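Local coordinates for protein Udp-n-acetylglucosamine pyrophosphorylase (Trypanosoma brucei, PDB 4BQH) that probably catalyses the transfer of a uridylyl group from UTP to N-acetyl-alpha-D-glucosamine 1-phosphate, giving UDP-N-acetylglucosamine and diphosphate, at residues A[80-85]-A[423-428]; A[151-156]-A[504-509]; A[108-113]-A[161-166]. One frame throughout, in Å; residues are numbered along the deposited sequence.

Contact 1 of 3, residues A[80-85]-A[423-428]; sequences DSFFDI and FRIMQV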
loop_
_atom_site.group_PDB
_atom_site.type_symbol
_atom_site.label_atom_id
_atom_site.label_comp_id
_atom_site.label_asym_id
_atom_site.label_seq_id
_atom_site.Cartn_x
_atom_site.Cartn_y
_atom_site.Cartn_z
ATOM N N ASP A 80 12.555 -2.593 -23.096
ATOM C CA ASP A 80 12.630 -1.137 -23.247
ATOM C C ASP A 80 11.272 -0.420 -23.402
ATOM O O ASP A 80 11.235 0.710 -23.857
ATOM C CB ASP A 80 13.590 -0.733 -24.400
ATOM C CG ASP A 80 15.057 -1.079 -24.116
ATOM O OD1 ASP A 80 15.471 -1.125 -22.942
ATOM O OD2 ASP A 80 15.819 -1.291 -25.089
ATOM N N SER A 81 10.167 -1.051 -22.998
ATOM C CA SER A 81 8.820 -0.440 -23.186
ATOM C C SER A 81 8.253 0.382 -22.007
ATOM O O SER A 81 7.244 1.068 -22.151
ATOM C CB SER A 81 7.801 -1.506 -23.594
ATOM O OG SER A 81 7.462 -2.353 -22.491
ATOM N N PHE A 82 8.902 0.312 -20.847
ATOM C CA PHE A 82 8.370 0.916 -19.624
ATOM C C PHE A 82 9.401 1.886 -19.065
ATOM O O PHE A 82 10.583 1.782 -19.389
ATOM C CB PHE A 82 8.041 -0.179 -18.603
ATOM C CG PHE A 82 9.149 -1.177 -18.394
ATOM C CD1 PHE A 82 10.138 -0.963 -17.424
ATOM C CD2 PHE A 82 9.209 -2.344 -19.160
ATOM C CE1 PHE A 82 11.159 -1.902 -17.223
ATOM C CE2 PHE A 82 10.221 -3.272 -18.972
ATOM C CZ PHE A 82 11.191 -3.058 -18.004
ATOM N N PHE A 83 8.964 2.806 -18.210
ATOM C CA PHE A 83 9.855 3.792 -17.602
ATOM C C PHE A 83 10.701 3.049 -16.562
ATOM O O PHE A 83 10.150 2.468 -15.606
ATOM C CB PHE A 83 8.977 4.864 -16.946
ATOM C CG PHE A 83 9.713 6.077 -16.423
ATOM C CD1 PHE A 83 10.867 6.566 -17.041
ATOM C CD2 PHE A 83 9.202 6.750 -15.322
ATOM C CE1 PHE A 83 11.508 7.707 -16.546
ATOM C CE2 PHE A 83 9.826 7.887 -14.823
ATOM C CZ PHE A 83 10.984 8.358 -15.435
ATOM N N ASP A 84 12.016 3.041 -16.773
ATOM C CA ASP A 84 12.921 2.293 -15.917
ATOM C C ASP A 84 13.901 3.248 -15.226
ATOM O O ASP A 84 14.801 3.782 -15.846
ATOM C CB ASP A 84 13.633 1.206 -16.725
ATOM C CG ASP A 84 14.391 0.201 -15.850
ATOM O OD1 ASP A 84 14.740 0.528 -14.704
ATOM O OD2 ASP A 84 14.605 -0.935 -16.325
ATOM N N ILE A 85 13.702 3.448 -13.932
ATOM C CA ILE A 85 14.599 4.277 -13.140
ATOM C C ILE A 85 15.268 3.453 -12.021
ATOM O O ILE A 85 15.559 3.959 -10.948
ATOM C CB ILE A 85 13.868 5.541 -12.643
ATOM C CG1 ILE A 85 12.600 5.182 -11.866
ATOM C CG2 ILE A 85 13.502 6.418 -13.833
ATOM C CD1 ILE A 85 11.875 6.368 -11.257
ATOM N N PHE A 423 -2.530 1.609 -18.972
ATOM C CA PHE A 423 -1.728 0.907 -17.946
ATOM C C PHE A 423 -0.228 1.155 -18.152
ATOM O O PHE A 423 0.291 0.994 -19.261
ATOM C CB PHE A 423 -2.025 -0.605 -18.002
ATOM C CG PHE A 423 -1.251 -1.411 -16.976
ATOM C CD1 PHE A 423 -1.792 -1.631 -15.708
ATOM C CD2 PHE A 423 -0.012 -1.940 -17.272
ATOM C CE1 PHE A 423 -1.107 -2.374 -14.769
ATOM C CE2 PHE A 423 0.694 -2.701 -16.333
ATOM C CZ PHE A 423 0.137 -2.910 -15.076
ATOM N N ARG A 424 0.465 1.580 -17.097
ATOM C CA ARG A 424 1.909 1.800 -17.195
ATOM C C ARG A 424 2.662 1.127 -16.048
ATOM O O ARG A 424 2.139 0.959 -14.936
ATOM C CB ARG A 424 2.231 3.294 -17.193
ATOM C CG ARG A 424 1.641 4.101 -18.365
ATOM C CD ARG A 424 2.416 3.758 -19.626
ATOM N NE ARG A 424 1.927 4.499 -20.803
ATOM C CZ ARG A 424 1.008 4.061 -21.655
ATOM N NH1 ARG A 424 0.407 2.878 -21.478
ATOM N NH2 ARG A 424 0.667 4.834 -22.694
ATOM N N ILE A 425 3.896 0.747 -16.349
ATOM C CA ILE A 425 4.827 0.185 -15.364
ATOM C C ILE A 425 5.933 1.202 -15.128
ATOM O O ILE A 425 6.466 1.793 -16.095
ATOM C CB ILE A 425 5.477 -1.088 -15.924
ATOM C CG1 ILE A 425 4.437 -2.226 -15.938
ATOM C CG2 ILE A 425 6.721 -1.469 -15.093
ATOM C CD1 ILE A 425 4.845 -3.448 -16.752
ATOM N N MET A 426 6.298 1.395 -13.858
ATOM C CA MET A 426 7.480 2.187 -13.501
ATOM C C MET A 426 8.423 1.254 -12.720
ATOM O O MET A 426 8.106 0.839 -11.619
ATOM C CB MET A 426 7.092 3.428 -12.680
ATOM C CG MET A 426 8.268 4.368 -12.404
ATOM S SD MET A 426 7.669 5.944 -11.726
ATOM C CE MET A 426 7.338 5.499 -10.088
ATOM N N GLN A 427 9.536 0.888 -13.346
ATOM C CA GLN A 427 10.501 -0.030 -12.733
ATOM C C GLN A 427 11.440 0.821 -11.871
ATOM O O GLN A 427 12.103 1.702 -12.388
ATOM C CB GLN A 427 11.274 -0.798 -13.809
ATOM C CG GLN A 427 12.301 -1.806 -13.260
ATOM C CD GLN A 427 11.796 -3.247 -13.249
ATOM O OE1 GLN A 427 10.716 -3.542 -12.724
ATOM N NE2 GLN A 427 12.590 -4.153 -13.824
ATOM N N VAL A 428 11.474 0.539 -10.571
ATOM C CA VAL A 428 12.198 1.360 -9.598
ATOM C C VAL A 428 13.289 0.540 -8.894
ATOM O O VAL A 428 13.329 -0.682 -8.995
ATOM C CB VAL A 428 11.259 2.021 -8.544
ATOM C CG1 VAL A 428 10.257 2.952 -9.212
ATOM C CG2 VAL A 428 10.534 0.972 -7.682
HETATM O O HOH W 1 15.089 -3.462 -15.236
#
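F83 and D84 pair with M426 and Q427 as parallel strand neighbours, the touching parts running 15° apart, in the staggered bonding of parallel sheet. Q427 gives its N-H to the carbonyl of F83 (N to O 2.8 Å) and its own carbonyl takes the N-H of I85 (O to N 2.8 Å), both nearly straight at the carbonyl; F83 N to I425 O, at 3.4 Å, is a weak third bond where the pairing begins. On one face D84 and Q427 run alongside each other, pointing the same way, with carboxylate and amide planes almost perpendicular (88°). Their polar ends are joined by one water, which donates to D84 OD2 (2.8 Å) and accepts from Q427 NE2 (3.0 Å). S86 also holds D84 OD1, while T308 and N353 bind the Q427 amide, so that group is gripped at both ends. F82 CB packs on I425 CB, and its ring meets Q427 CB obliquely through CE1 (3.6 Å), as CG sits between the backbone N and carbonyl carbon (chi1 49°). On the other face F83 CD2 meets M426 CG at 3.9 Å. The M426 sulfur makes an oblique Met-aromatic contact, 5.2 Å from the F83 ring centroid, and I85 CG2 lies over one face of that ring, toward its rim. The pairing adds short strand 83-84 to the edge of 423-427, whose other neighbour is parallel strand 304-309, extending the mixed central sheet, consistent with the family's GT-A-like fold; helices 95-110 and 291-300 pack against the F83 and M426 face.

Contact 2 of 3, residues A[151-156]-A[504-509]; sequences HCEKIR and ISPLVS
An ST turn presents the loop after strand 501-504 to helix 147-166: S505 OG accepts the N-H of L507 (OG to N 3.2 Å), while the S505 carbonyl takes the N-H groups of both V508 and S509. This turn puts P506 and L507 against the helix. L507 is the wedge. Its branched end crosses the E153 chain at about a right angle, with CD2 3.7 Å from E153 CB and CD1 3.7 Å from E153 CD, so the two methyls are spread along the glutamate from CB to CD. E153 is extended beyond CG (chi2 -178°), which carries its carboxylate along the leucine to the proline, OE1 lying 3.7 Å from P506 CD. At roughly a right angle to E153, the R156 guanidinium lays one face on L507, with CD2 3.9 Å above the plane and over its centre. P506 CB also touches K154 CG at 3.8 Å. The polar ends have partners beyond the two segments: K145 forms a salt bridge with E153 OE1, S505 OG is also hydrogen-bonded to E541, and the carbonyls of A286 and F198 accept from K154 NZ and R156 NH1. The helix thus packs L507 and P506 through the carbon chains and a flat face of polar residues. Behind the helix, C152 and I155 rest on strand 175-180; behind the loop, I504 and V508 meet strand 533-536, and helix 448-471 touches I504 and S509.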
loop_
_atom_site.group_PDB
_atom_site.type_symbol
_atom_site.label_atom_id
_atom_site.label_comp_id
_atom_site.label_asym_id
_atom_site.label_seq_id
_atom_site.Cartn_x
_atom_site.Cartn_y
_atom_site.Cartn_z
ATOM N N HIS A 151 5.011 7.591 7.944
ATOM C CA HIS A 151 4.143 7.842 6.778
ATOM C C HIS A 151 3.586 9.236 6.774
ATOM O O HIS A 151 3.635 9.914 5.744
ATOM C CB HIS A 151 3.006 6.830 6.655
ATOM C CG HIS A 151 3.287 5.712 5.666
ATOM N ND1 HIS A 151 4.257 4.794 5.875
ATOM C CD2 HIS A 151 2.678 5.374 4.464
ATOM C CE1 HIS A 151 4.283 3.903 4.830
ATOM N NE2 HIS A 151 3.329 4.258 3.968
ATOM N N CYS A 152 3.073 9.689 7.916
ATOM C CA CYS A 152 2.460 11.016 8.003
ATOM C C CYS A 152 3.484 12.137 7.839
ATOM O O CYS A 152 3.187 13.180 7.247
ATOM C CB CYS A 152 1.689 11.173 9.314
ATOM S SG CYS A 152 0.269 10.056 9.444
ATOM N N GLU A 153 4.691 11.923 8.354
ATOM C CA GLU A 153 5.736 12.905 8.195
ATOM C C GLU A 153 6.195 13.000 6.749
ATOM O O GLU A 153 6.519 14.082 6.273
ATOM C CB GLU A 153 6.908 12.584 9.123
ATOM C CG GLU A 153 6.580 12.936 10.551
ATOM C CD GLU A 153 7.732 12.688 11.518
ATOM O OE1 GLU A 153 8.822 12.265 11.088
ATOM O OE2 GLU A 153 7.518 12.930 12.723
ATOM N N LYS A 154 6.189 11.876 6.019
ATOM C CA LYS A 154 6.501 11.939 4.596
ATOM C C LYS A 154 5.456 12.792 3.863
ATOM O O LYS A 154 5.807 13.603 3.014
ATOM C CB LYS A 154 6.589 10.533 3.983
ATOM C CG LYS A 154 7.839 9.764 4.434
ATOM C CD LYS A 154 7.793 8.290 4.005
ATOM C CE LYS A 154 9.117 7.582 4.303
ATOM N NZ LYS A 154 9.031 6.122 3.934
ATOM N N ILE A 155 4.187 12.647 4.233
ATOM C CA ILE A 155 3.136 13.449 3.589
ATOM C C ILE A 155 3.383 14.918 3.895
ATOM O O ILE A 155 3.343 15.762 2.989
ATOM C CB ILE A 155 1.742 13.053 4.088
ATOM C CG1 ILE A 155 1.392 11.668 3.537
ATOM C CG2 ILE A 155 0.686 14.111 3.710
ATOM C CD1 ILE A 155 0.089 11.104 4.044
ATOM N N ARG A 156 3.622 15.218 5.165
ATOM C CA ARG A 156 3.883 16.629 5.557
ATOM C C ARG A 156 5.045 17.239 4.779
ATOM O O ARG A 156 4.991 18.404 4.338
ATOM C CB ARG A 156 4.120 16.725 7.069
ATOM C CG ARG A 156 2.825 16.600 7.870
ATOM C CD ARG A 156 3.072 16.281 9.327
ATOM N NE ARG A 156 3.805 17.392 9.934
ATOM C CZ ARG A 156 4.532 17.290 11.034
ATOM N NH1 ARG A 156 4.602 16.135 11.703
ATOM N NH2 ARG A 156 5.182 18.358 11.466
ATOM N N ILE A 504 18.044 10.013 8.508
ATOM C CA ILE A 504 17.489 11.359 8.239
ATOM C C ILE A 504 15.978 11.325 8.414
ATOM O O ILE A 504 15.283 10.526 7.769
ATOM C CB ILE A 504 17.853 11.835 6.819
ATOM C CG1 ILE A 504 19.381 11.865 6.633
ATOM C CG2 ILE A 504 17.224 13.217 6.513
ATOM C CD1 ILE A 504 19.853 12.019 5.205
ATOM N N SER A 505 15.463 12.217 9.268
ATOM C CA SER A 505 14.043 12.381 9.493
ATOM C C SER A 505 13.337 12.736 8.195
ATOM O O SER A 505 13.873 13.497 7.419
ATOM C CB SER A 505 13.797 13.526 10.487
ATOM O OG SER A 505 12.407 13.714 10.640
ATOM N N PRO A 506 12.130 12.177 7.971
ATOM C CA PRO A 506 11.390 12.615 6.771
ATOM C C PRO A 506 11.008 14.083 6.818
ATOM O O PRO A 506 10.792 14.675 5.768
ATOM C CB PRO A 506 10.132 11.735 6.761
ATOM C CG PRO A 506 10.378 10.639 7.726
ATOM C CD PRO A 506 11.452 11.087 8.693
ATOM N N LEU A 507 10.920 14.670 8.013
ATOM C CA LEU A 507 10.646 16.119 8.122
ATOM C C LEU A 507 11.808 16.965 7.603
ATOM O O LEU A 507 11.629 18.144 7.231
ATOM C CB LEU A 507 10.262 16.490 9.568
ATOM C CG LEU A 507 8.943 15.887 10.059
ATOM C CD1 LEU A 507 8.640 16.261 11.503
ATOM C CD2 LEU A 507 7.751 16.228 9.162
ATOM N N VAL A 508 12.990 16.362 7.521
ATOM C CA VAL A 508 14.131 16.993 6.847
ATOM C C VAL A 508 14.185 16.718 5.347
ATOM O O VAL A 508 14.324 17.651 4.545
ATOM C CB VAL A 508 15.479 16.599 7.501
ATOM C CG1 VAL A 508 16.645 17.232 6.768
ATOM C CG2 VAL A 508 15.470 17.052 8.954
ATOM N N SER A 509 14.083 15.445 4.970
ATOM C CA SER A 509 14.296 15.052 3.577
ATOM C C SER A 509 13.483 13.828 3.246
ATOM O O SER A 509 13.478 12.869 4.018
ATOM C CB SER A 509 15.762 14.694 3.361
ATOM O OG SER A 509 16.093 14.675 2.002
#

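Contact 3 of 3, residues A[108-113]-A[161-166]; sequences AIQKGQ and IAESIS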
loop_
_atom_site.group_PDB
_atom_site.type_symbol
_atom_site.label_atom_id
_atom_site.label_comp_id
_atom_site.label_asym_id
_atom_site.label_seq_id
_atom_site.Cartn_x
_atom_site.Cartn_y
_atom_site.Cartn_z
ATOM N N ALA A 108 0.228 18.695 -8.848
ATOM C CA ALA A 108 -0.982 17.937 -8.493
ATOM C C ALA A 108 -1.152 17.830 -6.976
ATOM O O ALA A 108 -2.262 17.850 -6.468
ATOM C CB ALA A 108 -0.949 16.540 -9.141
ATOM N N ILE A 109 -0.054 17.655 -6.248
ATOM C CA ILE A 109 -0.122 17.658 -4.779
ATOM C C ILE A 109 -0.663 19.011 -4.267
ATOM O O ILE A 109 -1.572 19.049 -3.409
ATOM C CB ILE A 109 1.252 17.289 -4.158
ATOM C CG1 ILE A 109 1.534 15.806 -4.436
ATOM C CG2 ILE A 109 1.249 17.531 -2.650
ATOM C CD1 ILE A 109 2.984 15.427 -4.169
ATOM N N GLN A 110 -0.119 20.100 -4.818
ATOM C CA GLN A 110 -0.559 21.465 -4.429
ATOM C C GLN A 110 -2.049 21.670 -4.669
ATOM O O GLN A 110 -2.766 22.271 -3.828
ATOM C CB GLN A 110 0.241 22.535 -5.198
ATOM C CG GLN A 110 -0.225 23.971 -4.906
ATOM C CD GLN A 110 -0.062 24.362 -3.453
ATOM O OE1 GLN A 110 -1.043 24.548 -2.729
ATOM N NE2 GLN A 110 1.176 24.503 -3.021
ATOM N N LYS A 111 -2.516 21.154 -5.806
ATOM C CA LYS A 111 -3.909 21.300 -6.224
ATOM C C LYS A 111 -4.871 20.471 -5.388
ATOM O O LYS A 111 -6.082 20.538 -5.607
ATOM C CB LYS A 111 -4.076 20.975 -7.714
ATOM C CG LYS A 111 -3.548 22.059 -8.656
ATOM C CD LYS A 111 -3.998 21.837 -10.102
ATOM C CE LYS A 111 -3.288 20.659 -10.781
ATOM N NZ LYS A 111 -4.063 20.092 -11.939
ATOM N N GLY A 112 -4.346 19.658 -4.460
ATOM C CA GLY A 112 -5.210 18.823 -3.601
ATOM C C GLY A 112 -5.808 17.623 -4.319
ATOM O O GLY A 112 -6.845 17.083 -3.892
ATOM N N GLN A 113 -5.158 17.205 -5.399
ATOM C CA GLN A 113 -5.671 16.120 -6.240
ATOM C C GLN A 113 -5.220 14.726 -5.823
ATOM O O GLN A 113 -5.675 13.735 -6.420
ATOM C CB GLN A 113 -5.240 16.337 -7.682
ATOM C CG GLN A 113 -5.945 17.519 -8.335
ATOM C CD GLN A 113 -5.419 17.719 -9.730
ATOM O OE1 GLN A 113 -4.218 17.662 -9.951
ATOM N NE2 GLN A 113 -6.312 17.914 -10.685
ATOM N N ILE A 161 7.146 20.778 0.333
ATOM C CA ILE A 161 7.896 21.014 -0.911
ATOM C C ILE A 161 6.975 21.536 -2.026
ATOM O O ILE A 161 7.332 22.493 -2.726
ATOM C CB ILE A 161 8.683 19.754 -1.388
ATOM C CG1 ILE A 161 9.742 19.337 -0.341
ATOM C CG2 ILE A 161 9.376 20.027 -2.719
ATOM C CD1 ILE A 161 10.304 17.940 -0.577
ATOM N N ALA A 162 5.786 20.933 -2.170
ATOM C CA ALA A 162 4.812 21.391 -3.163
ATOM C C ALA A 162 4.524 22.901 -2.974
ATOM O O ALA A 162 4.495 23.661 -3.961
ATOM C CB ALA A 162 3.523 20.570 -3.068
ATOM N N GLU A 163 4.370 23.324 -1.715
ATOM C CA GLU A 163 4.077 24.734 -1.377
ATOM C C GLU A 163 5.257 25.652 -1.706
ATOM O O GLU A 163 5.077 26.793 -2.187
ATOM C CB GLU A 163 3.707 24.864 0.111
ATOM C CG GLU A 163 2.310 24.384 0.449
ATOM C CD GLU A 163 2.114 24.034 1.923
ATOM O OE1 GLU A 163 3.016 24.288 2.753
ATOM O OE2 GLU A 163 1.044 23.511 2.270
ATOM N N SER A 164 6.464 25.167 -1.437
ATOM C CA SER A 164 7.682 25.923 -1.733
ATOM C C SER A 164 7.849 26.168 -3.236
ATOM O O SER A 164 8.347 27.219 -3.645
ATOM C CB SER A 164 8.925 25.217 -1.161
ATOM O OG SER A 164 9.384 24.215 -2.068
ATOM N N ILE A 165 7.431 25.201 -4.057
ATOM C CA ILE A 165 7.524 25.317 -5.508
ATOM C C ILE A 165 6.436 26.243 -6.068
ATOM O O ILE A 165 6.713 27.063 -6.945
ATOM C CB ILE A 165 7.420 23.943 -6.202
ATOM C CG1 ILE A 165 8.652 23.083 -5.876
ATOM C CG2 ILE A 165 7.288 24.113 -7.714
ATOM C CD1 ILE A 165 8.424 21.606 -6.153
ATOM N N SER A 166 5.213 26.113 -5.563
ATOM C CA SER A 166 4.092 26.881 -6.124
ATOM C C SER A 166 4.099 28.365 -5.743
ATOM O O SER A 166 3.676 29.208 -6.539
ATOM C CB SER A 166 2.770 26.281 -5.707
ATOM O OG SER A 166 2.554 26.463 -4.334
#
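Q110 reaches from the last turn of helix 95-110 across the final turn of helix 147-166, overlapping E163 and S166. Its CG is anti to the backbone N (chi1 176°) and the chain then bends at chi2 (62°), bringing the terminal amide to E163 and S166. As modelled, NE2 is 2.7 Å from S166 OG. Because the amide is probably turned over, its oxygen and nitrogen may be exchanged, and the short approach, undecided as it stands, may then be a hydrogen bond. The carbon part of the contact is independent of that choice: Q110 CG lies 3.9 Å from S166 CB, and I109 CG2 meets the A162 methyl at 3.8 Å. A162 comes closest to Q110 along the backbone, CA to CA 5.5 Å, a spacing the small alanine allows. Immediately after Q110, helix 95-110 closes in a Schellman motif: G112, at positive phi (75°), donates to I109 O, and Q113 N donates to A108 O. Y106 of helix 95-110 also packs on A162, extending the helix-to-helix apposition. S166 OG is hydrogen-bonded to the backbone N of S168, whatever the Q110 amide does, and the E163 carboxylate accepts from A172 N and makes long, weak ion pairs with K171 and R173. The chemistry is therefore divided: a small apolar patch of I109 and A162 is consistent with the close helix spacing, whereas the Q110 amide meets the hydroxyl of the exposed S166.

Helix 147-166 ties contacts 2 and 3 together, meeting the 504-509 loop through 151-156 and the end of helix 95-110 through 161-166; their centres are 16 Å apart and their nearest atoms about 5 Å. Contact 1 stands farther off, its centre 26 Å from that of contact 2 and 25 Å from that of contact 3. Along the chain the order is 80-85, 108-113, 151-156, 161-166, 423-428, 504-509, so contact 3 falls wholly between the segments of contact 1, while contact 2 crosses both. Contact 1 adds a short strand to the mixed central sheet, contact 3 joins helices beside it, and contact 2 brings the C-terminal part of the chain onto this core.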